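Local coordinates for flagella basal body P-ring formation protein flgA (Salmonella typhimurium, PDB 3TEE), which acts in the periplasm as a chaperone for flagellar P-ring formation, taking part in P-ring assembly, possibly as a modulator or in association with FlgF on the rod, at residues T73-A78 with V94-G99; G87-A92 with Q116-L121; Q103-T108 with P129-M134. All coordinates share one frame; numbering follows the deposited sequence.

Contact 1 of 3, residues T73-A78 with V94-G99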
ATOM      1  N   THR A  73       3.912  20.231  -2.547  1.00 28.15           N
ATOM      2  CA  THR A  73       2.446  20.357  -2.696  1.00 27.71           C
ATOM      3  C   THR A  73       2.021  19.463  -3.858  1.00 32.95           C
ATOM      4  O   THR A  73       2.683  19.434  -4.892  1.00 30.13           O
ATOM      5  CB  THR A  73       1.996  21.833  -2.859  1.00 31.99           C
ATOM      6  OG1 THR A  73       2.437  22.580  -1.731  1.00 30.65           O
ATOM      7  CG2 THR A  73       0.468  21.993  -2.945  1.00 29.27           C
ATOM      8  N   GLY A  74       0.953  18.700  -3.639  1.00 29.48           N
ATOM      9  CA  GLY A  74       0.434  17.778  -4.630  1.00 29.90           C
ATOM     10  C   GLY A  74      -0.845  17.128  -4.144  1.00 34.36           C
ATOM     11  O   GLY A  74      -1.399  17.503  -3.102  1.00 31.40           O
ATOM     12  N   ASN A  75      -1.322  16.145  -4.923  1.00 32.91           N
ATOM     13  CA  ASN A  75      -2.570  15.465  -4.634  1.00 32.03           C
ATOM     14  C   ASN A  75      -2.418  14.301  -3.651  1.00 33.08           C
ATOM     15  O   ASN A  75      -1.378  13.631  -3.571  1.00 30.21           O
ATOM     16  CB  ASN A  75      -3.277  15.030  -5.947  1.00 33.99           C
ATOM     17  CG  ASN A  75      -3.886  16.181  -6.740  1.00 46.49           C
ATOM     18  OD1 ASN A  75      -4.303  17.204  -6.196  1.00 41.81           O
ATOM     19  ND2 ASN A  75      -4.002  16.029  -8.046  1.00 41.64           N
ATOM     20  N   TYR A  76      -3.455  14.114  -2.848  1.00 29.03           N
ATOM     21  CA  TYR A  76      -3.534  13.007  -1.903  1.00 28.70           C
ATOM     22  C   TYR A  76      -5.017  12.635  -1.810  1.00 30.67           C
ATOM     23  O   TYR A  76      -5.880  13.414  -2.217  1.00 29.54           O
ATOM     24  CB  TYR A  76      -2.942  13.380  -0.530  1.00 28.67           C
ATOM     25  CG  TYR A  76      -3.694  14.460   0.209  1.00 29.57           C
ATOM     26  CD1 TYR A  76      -4.700  14.138   1.121  1.00 30.21           C
ATOM     27  CD2 TYR A  76      -3.396  15.808   0.007  1.00 29.91           C
ATOM     28  CE1 TYR A  76      -5.371  15.127   1.831  1.00 29.30           C
ATOM     29  CE2 TYR A  76      -4.094  16.805   0.675  1.00 31.23           C
ATOM     30  CZ  TYR A  76      -5.081  16.457   1.586  1.00 34.60           C
ATOM     31  OH  TYR A  76      -5.747  17.421   2.272  1.00 33.65           O
ATOM     32  N   VAL A  77      -5.291  11.455  -1.298  1.00 27.12           N
ATOM     33  CA  VAL A  77      -6.652  10.950  -1.195  1.00 26.74           C
ATOM     34  C   VAL A  77      -7.227  11.420   0.142  1.00 29.73           C
ATOM     35  O   VAL A  77      -6.624  11.188   1.190  1.00 28.47           O
ATOM     36  CB  VAL A  77      -6.702   9.399  -1.396  1.00 30.04           C
ATOM     37  CG1 VAL A  77      -8.144   8.871  -1.304  1.00 29.50           C
ATOM     38  CG2 VAL A  77      -6.074   9.002  -2.745  1.00 30.00           C
ATOM     39  N   ALA A  78      -8.413  12.060   0.092  1.00 26.81           N
ATOM     40  CA  ALA A  78      -9.155  12.549   1.254  1.00 26.15           C
ATOM     41  C   ALA A  78     -10.601  12.021   1.201  1.00 29.40           C
ATOM     42  O   ALA A  78     -11.135  11.737   0.129  1.00 28.20           O
ATOM     43  CB  ALA A  78      -9.168  14.087   1.264  1.00 26.29           C
ATOM     44  N   VAL A  94     -14.514   9.284  -1.584  1.00 32.50           N
ATOM     45  CA  VAL A  94     -13.076   9.601  -1.454  1.00 34.21           C
ATOM     46  C   VAL A  94     -12.668  10.317  -2.712  1.00 43.76           C
ATOM     47  O   VAL A  94     -13.100   9.917  -3.801  1.00 46.34           O
ATOM     48  CB  VAL A  94     -12.117   8.404  -1.172  1.00 37.66           C
ATOM     49  CG1 VAL A  94     -12.371   7.776   0.190  1.00 36.17           C
ATOM     50  CG2 VAL A  94     -12.157   7.360  -2.297  1.00 38.94           C
ATOM     51  N   THR A  95     -11.837  11.364  -2.581  1.00 40.40           N
ATOM     52  CA  THR A  95     -11.384  12.150  -3.731  1.00 39.45           C
ATOM     53  C   THR A  95      -9.945  12.625  -3.563  1.00 38.51           C
ATOM     54  O   THR A  95      -9.369  12.540  -2.490  1.00 35.38           O
ATOM     55  CB  THR A  95     -12.266  13.409  -3.897  1.00 50.99           C
ATOM     56  OG1 THR A  95     -12.127  14.256  -2.751  1.00 48.10           O
ATOM     57  CG2 THR A  95     -13.701  13.075  -4.101  1.00 61.03           C
ATOM     58  N   LEU A  96      -9.437  13.258  -4.599  1.00 37.63           N
ATOM     59  CA  LEU A  96      -8.103  13.846  -4.598  1.00 37.00           C
ATOM     60  C   LEU A  96      -8.233  15.286  -4.188  1.00 40.91           C
ATOM     61  O   LEU A  96      -9.062  16.017  -4.723  1.00 42.62           O
ATOM     62  CB  LEU A  96      -7.478  13.754  -5.998  1.00 37.03           C
ATOM     63  CG  LEU A  96      -6.976  12.405  -6.484  1.00 42.48           C
ATOM     64  CD1 LEU A  96      -6.378  12.573  -7.859  1.00 44.00           C
ATOM     65  CD2 LEU A  96      -5.852  11.831  -5.577  1.00 41.06           C
ATOM     66  N   LYS A  97      -7.421  15.687  -3.212  1.00 34.34           N
ATOM     67  CA  LYS A  97      -7.336  17.011  -2.668  1.00 33.66           C
ATOM     68  C   LYS A  97      -5.887  17.475  -2.866  1.00 37.53           C
ATOM     69  O   LYS A  97      -4.959  16.652  -2.827  1.00 36.74           O
ATOM     70  CB  LYS A  97      -7.669  16.917  -1.175  1.00 38.21           C
ATOM     71  CG  LYS A  97      -8.098  18.214  -0.554  1.00 56.05           C
ATOM     72  CD  LYS A  97      -8.891  17.964   0.720  1.00 61.85           C
ATOM     73  CE  LYS A  97      -9.281  19.270   1.370  1.00 73.45           C
ATOM     74  NZ  LYS A  97     -10.055  19.053   2.620  1.00 86.10           N
ATOM     75  N   ARG A  98      -5.687  18.778  -3.064  1.00 34.23           N
ATOM     76  CA  ARG A  98      -4.355  19.363  -3.232  1.00 33.58           C
ATOM     77  C   ARG A  98      -3.903  19.903  -1.880  1.00 35.78           C
ATOM     78  O   ARG A  98      -4.656  20.612  -1.211  1.00 35.54           O
ATOM     79  CB  ARG A  98      -4.387  20.512  -4.272  1.00 35.68           C
ATOM     80  CG  ARG A  98      -3.007  21.203  -4.478  1.00 41.44           C
ATOM     81  CD  ARG A  98      -3.066  22.547  -5.257  1.00 51.08           C
ATOM     82  NE  ARG A  98      -1.740  23.198  -5.409  1.00 44.89           N
ATOM     83  CZ  ARG A  98      -0.748  22.660  -6.104  1.00 43.20           C
ATOM     84  NH1 ARG A  98       0.429  23.269  -6.176  1.00 40.46           N
ATOM     85  NH2 ARG A  98      -0.905  21.482  -6.692  1.00 34.31           N
ATOM     86  N   GLY A  99      -2.688  19.552  -1.466  1.00 30.34           N
ATOM     87  CA  GLY A  99      -2.199  20.048  -0.189  1.00 29.64           C
ATOM     88  C   GLY A  99      -0.719  19.800  -0.004  1.00 33.58           C
ATOM     89  O   GLY A  99      -0.067  19.174  -0.852  1.00 31.62           O
TER
HETATM   90  O   HOH W   1      -2.468  19.101  -7.009  1.00 56.61           O
HETATM   91  O   HOH W   2      -7.590  17.164   4.155  1.00 45.07           O
HETATM   92  O   HOH W   3      -5.662  20.130   1.773  1.00 67.46           O
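Tyr76 and Lys97 form the middle hydrogen-bonded pair of an antiparallel β ladder joining the last part of strand 62-79 to strand 94-100. The pairs on its two sides along the ladder, Gly74 with Gly99 and Ala78 with Thr95, likewise exchange two backbone bonds, so every backbone N-H and C=O of these six residues is paired across the contact. Lys97 N reaches Tyr76 O at 2.9 Å, while Ala78 N points almost straight (174°) at Thr95 O, 2.8 Å away. Val77, between two of these pairs, turns its backbone outward to the loops at Val109 and Val130, and Thr73, just beyond the Gly74-Gly99 pair, bonds to Asp20 and Glu21.

On the Tyr76 face, CG of the tyrosine stands between its backbone N and carbonyl carbon (chi1 65°), which swings the ring over the neighbouring strand. Lys97 CB then lies over one face in a CH-pi contact, 4.2 Å from the centroid of the Tyr76 ring. The extended lysine runs alongside the ring, its aliphatic carbons suiting the aromatic surface and its amine carried outward. Gly99, having no side chain, lets the ring edge come close, with Tyr76 CE2 3.8 Å from Gly99 N.

Across the opposite face, Val77 CG2 touches Leu96 CD2, both apolar. Farther along, Thr73 places its CG2 methyl over one face of the Arg98 guanidinium, whose nitrogens are held by salt bridges to Asp20 and Glu21. A water at the edge of that group accepts from Arg98 NH2 and gives a weak bond to Asn75 OD1. Two waters lie in the plane of the Tyr76 ring at its hydroxyl: one, 2.6 Å from Tyr76 OH, takes a weak bond from Lys97 NZ, and the other, 2.8 Å from Tyr76 OH, donates to Arg98 O.

Contact 2 of 3, residues G87-A92 with Q116-L121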
ATOM      1  N   GLY A  87     -17.579   0.331   5.530  1.00 44.36           N
ATOM      2  CA  GLY A  87     -18.031   0.965   4.295  1.00 42.43           C
ATOM      3  C   GLY A  87     -16.985   0.941   3.201  1.00 45.08           C
ATOM      4  O   GLY A  87     -15.788   1.139   3.469  1.00 42.49           O
ATOM      5  N   LYS A  88     -17.436   0.682   1.948  1.00 42.22           N
ATOM      6  CA  LYS A  88     -16.561   0.642   0.775  1.00 42.35           C
ATOM      7  C   LYS A  88     -16.136   2.065   0.429  1.00 44.32           C
ATOM      8  O   LYS A  88     -16.956   2.975   0.496  1.00 44.46           O
ATOM      9  CB  LYS A  88     -17.302   0.076  -0.451  1.00 46.00           C
ATOM     10  CG  LYS A  88     -17.661  -1.401  -0.361  1.00 67.61           C
ATOM     11  CD  LYS A  88     -18.467  -1.831  -1.580  1.00 80.82           C
ATOM     12  CE  LYS A  88     -18.892  -3.280  -1.512  1.00 96.05           C
ATOM     13  NZ  LYS A  88     -19.783  -3.649  -2.647  1.00106.45           N
ATOM     14  N   LEU A  89     -14.877   2.245   0.048  1.00 41.04           N
ATOM     15  CA  LEU A  89     -14.344   3.513  -0.440  1.00 40.23           C
ATOM     16  C   LEU A  89     -14.715   3.524  -1.925  1.00 48.29           C
ATOM     17  O   LEU A  89     -14.427   2.550  -2.636  1.00 49.35           O
ATOM     18  CB  LEU A  89     -12.816   3.575  -0.246  1.00 39.04           C
ATOM     19  CG  LEU A  89     -12.302   4.163   1.079  1.00 42.34           C
ATOM     20  CD1 LEU A  89     -12.649   3.270   2.304  1.00 42.45           C
ATOM     21  CD2 LEU A  89     -10.810   4.438   1.010  1.00 41.32           C
ATOM     22  N   THR A  90     -15.436   4.567  -2.372  1.00 44.64           N
ATOM     23  CA  THR A  90     -15.936   4.680  -3.753  1.00 44.86           C
ATOM     24  C   THR A  90     -15.591   6.058  -4.349  1.00 47.72           C
ATOM     25  O   THR A  90     -15.162   6.937  -3.602  1.00 44.48           O
ATOM     26  CB  THR A  90     -17.488   4.493  -3.770  1.00 51.29           C
ATOM     27  OG1 THR A  90     -18.093   5.606  -3.122  1.00 46.20           O
ATOM     28  CG2 THR A  90     -17.976   3.174  -3.124  1.00 51.29           C
ATOM     29  N   PRO A  91     -15.857   6.322  -5.657  1.00 46.00           N
ATOM     30  CA  PRO A  91     -15.630   7.679  -6.188  1.00 44.39           C
ATOM     31  C   PRO A  91     -16.639   8.702  -5.621  1.00 41.97           C
ATOM     32  O   PRO A  91     -16.472   9.896  -5.803  1.00 40.13           O
ATOM     33  CB  PRO A  91     -15.781   7.492  -7.715  1.00 47.20           C
ATOM     34  CG  PRO A  91     -15.728   6.005  -7.942  1.00 52.90           C
ATOM     35  CD  PRO A  91     -16.365   5.430  -6.721  1.00 49.07           C
ATOM     36  N   ALA A  92     -17.641   8.235  -4.884  1.00 37.35           N
ATOM     37  CA  ALA A  92     -18.626   9.107  -4.248  1.00 36.98           C
ATOM     38  C   ALA A  92     -18.167   9.546  -2.850  1.00 37.45           C
ATOM     39  O   ALA A  92     -18.648  10.556  -2.345  1.00 38.01           O
ATOM     40  CB  ALA A  92     -19.969   8.388  -4.144  1.00 38.75           C
ATOM     41  N   GLN A 116      -8.730   1.237  -4.666  1.00 56.27           N
ATOM     42  CA  GLN A 116      -9.628   0.355  -5.415  1.00 57.82           C
ATOM     43  C   GLN A 116      -9.912  -0.877  -4.546  1.00 60.83           C
ATOM     44  O   GLN A 116      -8.988  -1.445  -3.966  1.00 61.52           O
ATOM     45  CB  GLN A 116      -9.000  -0.051  -6.758  1.00 60.40           C
ATOM     46  CG  GLN A 116      -9.043   1.062  -7.811  1.00 77.55           C
ATOM     47  CD  GLN A 116      -8.486   0.619  -9.144  1.00 98.37           C
ATOM     48  OE1 GLN A 116      -8.716  -0.508  -9.608  1.00 95.93           O
ATOM     49  NE2 GLN A 116      -7.770   1.512  -9.809  1.00 88.44           N
ATOM     50  N   ASP A 117     -11.188  -1.215  -4.367  1.00 57.83           N
ATOM     51  CA  ASP A 117     -11.636  -2.318  -3.496  1.00 58.49           C
ATOM     52  C   ASP A 117     -11.230  -2.186  -2.001  1.00 58.08           C
ATOM     53  O   ASP A 117     -11.162  -3.190  -1.290  1.00 57.99           O
ATOM     54  CB  ASP A 117     -11.303  -3.712  -4.082  1.00 61.91           C
ATOM     55  CG  ASP A 117     -12.338  -4.190  -5.071  1.00 77.58           C
ATOM     56  OD1 ASP A 117     -13.421  -4.630  -4.629  1.00 79.40           O
ATOM     57  OD2 ASP A 117     -12.081  -4.092  -6.293  1.00 85.87           O
ATOM     58  N   ALA A 118     -10.968  -0.949  -1.533  1.00 49.54           N
ATOM     59  CA  ALA A 118     -10.624  -0.700  -0.134  1.00 46.74           C
ATOM     60  C   ALA A 118     -11.898  -0.526   0.675  1.00 45.62           C
ATOM     61  O   ALA A 118     -12.936  -0.138   0.140  1.00 44.30           O
ATOM     62  CB  ALA A 118      -9.743   0.526  -0.012  1.00 47.08           C
ATOM     63  N   VAL A 119     -11.840  -0.891   1.959  1.00 41.48           N
ATOM     64  CA  VAL A 119     -12.959  -0.812   2.885  1.00 40.36           C
ATOM     65  C   VAL A 119     -12.448  -0.103   4.138  1.00 42.05           C
ATOM     66  O   VAL A 119     -11.307  -0.332   4.553  1.00 40.56           O
ATOM     67  CB  VAL A 119     -13.518  -2.243   3.173  1.00 44.32           C
ATOM     68  CG1 VAL A 119     -14.479  -2.245   4.346  1.00 43.93           C
ATOM     69  CG2 VAL A 119     -14.203  -2.834   1.931  1.00 43.81           C
ATOM     70  N   SER A 120     -13.280   0.765   4.735  1.00 38.69           N
ATOM     71  CA  SER A 120     -12.861   1.509   5.913  1.00 38.38           C
ATOM     72  C   SER A 120     -12.879   0.662   7.178  1.00 42.87           C
ATOM     73  O   SER A 120     -13.825  -0.089   7.417  1.00 43.34           O
ATOM     74  CB  SER A 120     -13.748   2.735   6.115  1.00 40.88           C
ATOM     75  OG  SER A 120     -13.159   3.558   7.103  1.00 41.36           O
ATOM     76  N   LEU A 121     -11.840   0.810   7.994  1.00 40.77           N
ATOM     77  CA  LEU A 121     -11.758   0.174   9.312  1.00 42.68           C
ATOM     78  C   LEU A 121     -12.377   1.106  10.363  1.00 46.37           C
ATOM     79  O   LEU A 121     -12.578   0.693  11.500  1.00 47.37           O
ATOM     80  CB  LEU A 121     -10.296  -0.131   9.693  1.00 43.08           C
ATOM     81  CG  LEU A 121      -9.584  -1.211   8.858  1.00 48.60           C
ATOM     82  CD1 LEU A 121      -8.109  -1.240   9.181  1.00 49.37           C
ATOM     83  CD2 LEU A 121     -10.202  -2.600   9.094  1.00 51.21           C
TER
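Leu89 reaches out of the loop between strands 62-79 and 94-100 and lays its two methyls along the short strand 118-120. The branches divide the work. CD1 rests on the peptide between Val119 and Ser120, 3.5 Å from Ser120 N, and also meets Ser120 CB at 4.0 Å. CD2 turns to the small Ala118, with Leu89 CD2 4.2 Å from Ala118 CB. A first torsion of -90°, some 30° past the staggered value near -60°, accompanies this reach. Ile115 and Val130 touch the same leucine, giving the branched apolar group further nonpolar neighbours.

Lys88 and Val119 stand opposite each other in the register, and both point their CB atoms away from the other segment. Their carbons only graze, Lys88 CG lying 4.4 Å from Val119 CG2. The lysine is extended into an exposed position, its ammonium not in contact with Asp117, whereas the buried valine packs on Arg136 and Ala138. Ser120 carries its hydroxyl anti to the backbone N (chi1 -169°), and OG bonds to Arg122 O, while CB meets the leucine.

Two backbone bonds flank the Lys88-Val119 bridge. Ser120 N donates to Gly87 O at 2.8 Å, and Leu89 N to Ala118 O at 3.1 Å; the second is straight at the hydrogen although the donor is tilted 35° from the carbonyl plane. Beyond the bridge, Asn93 bonds to Lys88 O and Thr90 N through its amide, and Thr90 OG1 forms an ST turn with Ala92 N.

Strand 118-120 pairs with strand 135-137 in a two-stranded antiparallel sheet, so the loop adds a single bridge to it. No salt bridge joins the segments: backbone bonds fix their alignment, and leucine, alanine and the serine CB supply the buried apolar contact.

Contact 3 of 3, residues Q103-T108 with P129-M134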
ATOM      1  N   GLN A 103       2.997  17.839   5.207  1.00 32.48           N
ATOM      2  CA  GLN A 103       2.203  18.079   6.434  1.00 31.38           C
ATOM      3  C   GLN A 103       1.140  17.008   6.649  1.00 35.27           C
ATOM      4  O   GLN A 103       0.378  17.072   7.618  1.00 36.10           O
ATOM      5  CB  GLN A 103       1.601  19.487   6.453  1.00 32.30           C
ATOM      6  CG  GLN A 103       2.680  20.556   6.687  1.00 40.96           C
ATOM      7  CD  GLN A 103       2.188  21.957   6.525  1.00 54.20           C
ATOM      8  OE1 GLN A 103       1.212  22.231   5.821  1.00 49.24           O
ATOM      9  NE2 GLN A 103       2.871  22.884   7.177  1.00 53.25           N
ATOM     10  N   LEU A 104       1.109  16.011   5.774  1.00 31.39           N
ATOM     11  CA  LEU A 104       0.127  14.942   5.851  1.00 31.52           C
ATOM     12  C   LEU A 104       0.415  13.961   6.991  1.00 38.42           C
ATOM     13  O   LEU A 104       1.592  13.713   7.302  1.00 37.56           O
ATOM     14  CB  LEU A 104       0.092  14.157   4.532  1.00 30.53           C
ATOM     15  CG  LEU A 104      -0.551  14.835   3.327  1.00 33.54           C
ATOM     16  CD1 LEU A 104      -0.405  13.933   2.111  1.00 32.37           C
ATOM     17  CD2 LEU A 104      -2.090  15.131   3.610  1.00 36.14           C
ATOM     18  N   PRO A 105      -0.637  13.295   7.532  1.00 34.68           N
ATOM     19  CA  PRO A 105      -0.396  12.250   8.565  1.00 35.26           C
ATOM     20  C   PRO A 105       0.323  11.029   7.980  1.00 41.65           C
ATOM     21  O   PRO A 105       0.334  10.883   6.752  1.00 38.77           O
ATOM     22  CB  PRO A 105      -1.805  11.917   9.092  1.00 37.22           C
ATOM     23  CG  PRO A 105      -2.739  12.347   8.029  1.00 41.58           C
ATOM     24  CD  PRO A 105      -2.076  13.468   7.248  1.00 36.54           C
ATOM     25  N   PRO A 106       0.931  10.134   8.819  1.00 42.55           N
ATOM     26  CA  PRO A 106       1.674   8.986   8.271  1.00 42.94           C
ATOM     27  C   PRO A 106       0.907   8.073   7.341  1.00 45.98           C
ATOM     28  O   PRO A 106      -0.265   7.783   7.586  1.00 46.78           O
ATOM     29  CB  PRO A 106       2.111   8.217   9.529  1.00 45.21           C
ATOM     30  CG  PRO A 106       2.177   9.231  10.580  1.00 49.18           C
ATOM     31  CD  PRO A 106       1.027  10.158  10.295  1.00 44.77           C
ATOM     32  N   ARG A 107       1.583   7.613   6.278  1.00 41.04           N
ATOM     33  CA  ARG A 107       1.047   6.678   5.291  1.00 41.54           C
ATOM     34  C   ARG A 107      -0.288   7.137   4.650  1.00 41.73           C
ATOM     35  O   ARG A 107      -1.214   6.337   4.502  1.00 40.93           O
ATOM     36  CB  ARG A 107       0.934   5.255   5.881  1.00 45.95           C
ATOM     37  CG  ARG A 107       2.295   4.580   6.129  1.00 62.36           C
ATOM     38  CD  ARG A 107       2.135   3.290   6.914  1.00 74.53           C
ATOM     39  NE  ARG A 107       1.681   2.182   6.073  1.00 84.95           N
ATOM     40  CZ  ARG A 107       0.957   1.156   6.509  1.00104.29           C
ATOM     41  NH1 ARG A 107       0.576   1.094   7.780  1.00 90.70           N
ATOM     42  NH2 ARG A 107       0.592   0.192   5.674  1.00 96.89           N
ATOM     43  N   THR A 108      -0.375   8.421   4.277  1.00 36.05           N
ATOM     44  CA  THR A 108      -1.559   8.925   3.578  1.00 35.28           C
ATOM     45  C   THR A 108      -1.460   8.372   2.162  1.00 37.24           C
ATOM     46  O   THR A 108      -0.384   8.430   1.546  1.00 35.74           O
ATOM     47  CB  THR A 108      -1.609  10.473   3.570  1.00 37.48           C
ATOM     48  OG1 THR A 108      -1.760  10.931   4.908  1.00 32.36           O
ATOM     49  CG2 THR A 108      -2.763  11.029   2.700  1.00 36.49           C
ATOM     50  N   PRO A 129      -7.573  12.991   5.542  1.00 30.45           N
ATOM     51  CA  PRO A 129      -6.701  12.265   4.602  1.00 30.68           C
ATOM     52  C   PRO A 129      -6.870  10.760   4.835  1.00 32.77           C
ATOM     53  O   PRO A 129      -7.024  10.305   5.992  1.00 31.71           O
ATOM     54  CB  PRO A 129      -5.284  12.718   5.005  1.00 32.22           C
ATOM     55  CG  PRO A 129      -5.484  13.997   5.763  1.00 35.90           C
ATOM     56  CD  PRO A 129      -6.774  13.768   6.514  1.00 32.41           C
ATOM     57  N   VAL A 130      -6.914   9.993   3.747  1.00 28.97           N
ATOM     58  CA  VAL A 130      -7.087   8.545   3.827  1.00 29.66           C
ATOM     59  C   VAL A 130      -5.716   7.916   4.093  1.00 36.27           C
ATOM     60  O   VAL A 130      -4.819   7.998   3.241  1.00 35.42           O
ATOM     61  CB  VAL A 130      -7.779   7.957   2.572  1.00 33.25           C
ATOM     62  CG1 VAL A 130      -7.797   6.422   2.609  1.00 34.11           C
ATOM     63  CG2 VAL A 130      -9.202   8.513   2.417  1.00 32.73           C
ATOM     64  N   GLN A 131      -5.553   7.325   5.277  1.00 34.62           N
ATOM     65  CA  GLN A 131      -4.303   6.638   5.642  1.00 35.69           C
ATOM     66  C   GLN A 131      -4.452   5.140   5.471  1.00 41.34           C
ATOM     67  O   GLN A 131      -5.549   4.612   5.646  1.00 40.37           O
ATOM     68  CB  GLN A 131      -3.881   6.965   7.070  1.00 37.13           C
ATOM     69  CG  GLN A 131      -3.541   8.438   7.288  1.00 39.87           C
ATOM     70  CD  GLN A 131      -3.446   8.703   8.770  1.00 50.33           C
ATOM     71  OE1 GLN A 131      -4.408   9.147   9.401  1.00 44.05           O
ATOM     72  NE2 GLN A 131      -2.291   8.417   9.363  1.00 37.88           N
ATOM     73  N   LEU A 132      -3.360   4.451   5.101  1.00 41.98           N
ATOM     74  CA  LEU A 132      -3.338   2.980   4.935  1.00 43.47           C
ATOM     75  C   LEU A 132      -3.786   2.230   6.210  1.00 48.23           C
ATOM     76  O   LEU A 132      -4.455   1.204   6.110  1.00 48.69           O
ATOM     77  CB  LEU A 132      -1.959   2.494   4.455  1.00 43.91           C
ATOM     78  CG  LEU A 132      -1.559   2.864   3.017  1.00 48.48           C
ATOM     79  CD1 LEU A 132      -0.116   2.492   2.753  1.00 54.54           C
ATOM     80  CD2 LEU A 132      -2.444   2.159   1.989  1.00 48.16           C
ATOM     81  N   THR A 133      -3.495   2.791   7.396  1.00 45.87           N
ATOM     82  CA  THR A 133      -3.932   2.225   8.685  1.00 46.93           C
ATOM     83  C   THR A 133      -5.457   2.295   8.907  1.00 49.42           C
ATOM     84  O   THR A 133      -5.956   1.612   9.798  1.00 49.82           O
ATOM     85  CB  THR A 133      -3.197   2.903   9.853  1.00 58.98           C
ATOM     86  OG1 THR A 133      -3.268   4.330   9.712  1.00 55.27           O
ATOM     87  CG2 THR A 133      -1.749   2.447   9.978  1.00 58.95           C
ATOM     88  N   MET A 134      -6.196   3.127   8.131  1.00 42.61           N
ATOM     89  CA  MET A 134      -7.651   3.303   8.300  1.00 41.42           C
ATOM     90  C   MET A 134      -8.430   2.331   7.444  1.00 44.01           C
ATOM     91  O   MET A 134      -9.656   2.284   7.543  1.00 44.51           O
ATOM     92  CB  MET A 134      -8.103   4.711   7.847  1.00 43.02           C
ATOM     93  CG  MET A 134      -7.685   5.854   8.711  1.00 46.32           C
ATOM     94  SD  MET A 134      -7.870   7.427   7.764  1.00 49.06           S
ATOM     95  CE  MET A 134      -7.732   8.521   9.127  1.00 46.59           C
TER
HETATM   96  O   HOH W   4      -0.476   5.367   9.704  1.00 67.07           O
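Gln131 hooks its side-chain amide under the β turn of residues 105-108, where NE2 donates to Pro106 O at 2.8 Å. The bond lies in the carbonyl plane, on a lone pair, and nearly in the amide plane of the glutamine. Pro105 CB packs 3.5 Å from Gln131 NE2, so a proline ring and a carbonyl together confine the amide. A water also donates to Pro106 O and bridges to Thr133 OG1.

Next along the chain, Leu132 N gives a 2.9 Å bond to Arg107 O. The arginine bends at chi3 (79°), which folds its guanidinium across the leucine, with Leu132 CB over one face and 3.6 Å from Arg107 NH2. Pro105 also turns its CD to Pro129 CG at 3.8 Å, and Thr108 CG2 touches Pro129 CB.

The turn itself is type II, with Pro106 suited to its second position and Arg107 adopting positive phi at its third. Thr108 OG1 spans it, donating to Pro105 O from above the carbonyl plane. Met134 holds the Gln131 backbone, its SD accepting a weak bond from Gln131 N and its N donating to Gln131 O.

Of three successive turn carbonyls, that of Pro105 is engaged from within by a hydroxyl, while those of Pro106 and Arg107 take a side-chain amide and a backbone N-H from 129-134; those two directed bonds join the loops, with proline contacts adding apolar packing.

Contacts 1 and 3 lie about 11 Å apart between centres, while contact 2 is about 16 Å from contact 1 and 15 Å from contact 3. Along the chain, contact 1 closes before contact 3 opens; contact 2 alternates its segments with those of both. Val130 ties them together, its backbone N on Val77 O and its methyls on Val94 and Leu89. Leu121 N and Met134 O probably link contacts 2 and 3. The strand 62-79/94-100 ladder, the loops and the small 118-120/135-137 sheet therefore make one compact unit, consistent with the SAF-like domain expected for the FlgA family, between the N-terminal part and the C-terminal β sheet.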